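PDB 3ZLE: apical membrane antigen 1-like protein, soluble form from Toxoplasma gondii, which may take part in host cell invasion as a sporozoite member of the apicomplexan AMA1 family of surface antigens. Local coordinates for residues Q235-F239 / D325-P329. Residues are numbered along the deposited sequence; the frame is centred on the assembly and turned at random.
Sequences QCVPF and DCFAP
Cys236 and Cys326 illustrate how a disulfide can join two strands that are not sheet neighbours. SG of Cys236 is bonded to SG of Cys326 at 2.1 Å, and the two CB atoms are turned about the S–S bond by a chi3 of 88°, close to the relaxed quarter turn. The half-cystines reach the bond differently: SG of Cys236 extends anti to its backbone N (chi1 -162°), whereas SG of Cys326 is tucked between its own N and carbonyl carbon. The sulfur of Cys236 thereby lies against the opposing backbone, 3.5 Å from the carbonyl C of Phe327. The methyl CB of Ala328 touches both SG of Cys236 and, in another direction, CD of Pro238, each loosely at 4.3 Å. Strands 235-238 and 326-330 form the two edges of a three-stranded antiparallel sheet within the AMA1 ectodomain, with strand 226-232 between them. The disulfide links these edges, whose short segments run nearly perpendicular, at 84°; CA of Cys236 and CA of Ala328 are 5.6 Å apart, consistent with a strongly twisted sheet whose edges curl together. Both edges are hydrogen-bonded to the middle strand, Val237 to Lys230 and Ala328 to Leu227, and a classic beta bulge puts Asp325 and Cys326 opposite the single Gly229. Farther out, OD1 of Asp325 accepts a hydrogen bond from the backbone N of Trp231, and the side-chain amide of Gln379 donates to the carbonyl O of Cys236.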
loop_
_atom_site.group_PDB
_atom_site.type_symbol
_atom_site.label_atom_id
_atom_site.label_comp_id
_atom_site.label_asym_id
_atom_site.label_seq_id
_atom_site.Cartn_x
_atom_site.Cartn_y
_atom_site.Cartn_z
ATOM N N GLN A 235 1.328 24.656 16.929
ATOM C CA GLN A 235 0.001 24.052 16.714
ATOM C C GLN A 235 0.242 23.065 15.565
ATOM O O GLN A 235 1.097 23.336 14.715
ATOM C CB GLN A 235 -0.977 25.169 16.298
ATOM C CG GLN A 235 -1.972 24.824 15.235
ATOM C CD GLN A 235 -2.921 25.977 14.946
ATOM O OE1 GLN A 235 -2.590 27.145 15.138
ATOM N NE2 GLN A 235 -4.098 25.647 14.506
ATOM N N CYS A 236 -0.351 21.865 15.631
ATOM C CA CYS A 236 -0.603 21.053 14.428
ATOM C C CYS A 236 -1.713 21.598 13.538
ATOM O O CYS A 236 -2.874 21.586 13.912
ATOM C CB CYS A 236 -0.973 19.606 14.802
ATOM S SG CYS A 236 -0.766 18.449 13.396
ATOM N N VAL A 237 -1.391 21.984 12.313
ATOM C CA VAL A 237 -2.437 22.372 11.428
ATOM C C VAL A 237 -2.707 21.319 10.382
ATOM O O VAL A 237 -1.851 21.031 9.568
ATOM C CB VAL A 237 -2.263 23.792 10.825
ATOM C CG1 VAL A 237 -1.240 24.605 11.597
ATOM C CG2 VAL A 237 -1.923 23.736 9.356
ATOM N N PRO A 238 -3.931 20.766 10.395
ATOM C CA PRO A 238 -4.231 19.591 9.577
ATOM C C PRO A 238 -4.302 19.985 8.136
ATOM O O PRO A 238 -4.695 21.098 7.828
ATOM C CB PRO A 238 -5.653 19.129 10.081
ATOM C CG PRO A 238 -6.193 20.278 10.879
ATOM C CD PRO A 238 -5.012 21.085 11.378
ATOM N N PHE A 239 -4.028 19.043 7.256
ATOM C CA PHE A 239 -4.289 19.202 5.843
ATOM C C PHE A 239 -5.778 19.164 5.555
ATOM O O PHE A 239 -6.489 18.270 6.011
ATOM C CB PHE A 239 -3.592 18.096 5.070
ATOM C CG PHE A 239 -2.108 18.153 5.170
ATOM C CD1 PHE A 239 -1.445 17.508 6.200
ATOM C CD2 PHE A 239 -1.366 18.845 4.231
ATOM C CE1 PHE A 239 -0.070 17.614 6.332
ATOM C CE2 PHE A 239 -0.007 19.004 4.386
ATOM C CZ PHE A 239 0.646 18.363 5.431
ATOM N N ASP A 325 3.908 15.708 9.811
ATOM C CA ASP A 325 4.813 15.600 10.961
ATOM C C ASP A 325 4.090 15.826 12.288
ATOM O O ASP A 325 4.692 15.919 13.323
ATOM C CB ASP A 325 6.004 16.586 10.810
ATOM C CG ASP A 325 5.561 18.037 10.739
ATOM O OD1 ASP A 325 4.385 18.324 11.054
ATOM O OD2 ASP A 325 6.424 18.929 10.473
ATOM N N CYS A 326 2.775 15.857 12.260
ATOM C CA CYS A 326 2.037 15.788 13.513
ATOM C C CYS A 326 0.638 15.303 13.231
ATOM O O CYS A 326 0.233 15.112 12.047
ATOM C CB CYS A 326 1.994 17.170 14.198
ATOM S SG CYS A 326 1.354 18.447 13.095
ATOM N N PHE A 327 -0.070 15.012 14.321
ATOM C CA PHE A 327 -1.466 14.676 14.287
ATOM C C PHE A 327 -2.239 15.704 15.062
ATOM O O PHE A 327 -1.869 16.051 16.197
ATOM C CB PHE A 327 -1.682 13.323 14.947
ATOM C CG PHE A 327 -1.394 12.189 14.056
ATOM C CD1 PHE A 327 -2.303 11.826 13.070
ATOM C CD2 PHE A 327 -0.150 11.556 14.096
ATOM C CE1 PHE A 327 -2.024 10.775 12.223
ATOM C CE2 PHE A 327 0.131 10.503 13.243
ATOM C CZ PHE A 327 -0.793 10.109 12.326
ATOM N N ALA A 328 -3.353 16.141 14.490
ATOM C CA ALA A 328 -4.318 16.938 15.244
ATOM C C ALA A 328 -5.427 16.024 15.809
ATOM O O ALA A 328 -6.223 15.486 15.036
ATOM C CB ALA A 328 -4.950 17.983 14.296
ATOM N N PRO A 329 -5.488 15.828 17.127
ATOM C CA PRO A 329 -6.574 14.892 17.560
ATOM C C PRO A 329 -7.949 15.555 17.418
ATOM O O PRO A 329 -8.167 16.657 17.941
ATOM C CB PRO A 329 -6.249 14.613 19.052
ATOM C CG PRO A 329 -5.460 15.813 19.486
ATOM C CD PRO A 329 -4.695 16.339 18.279
#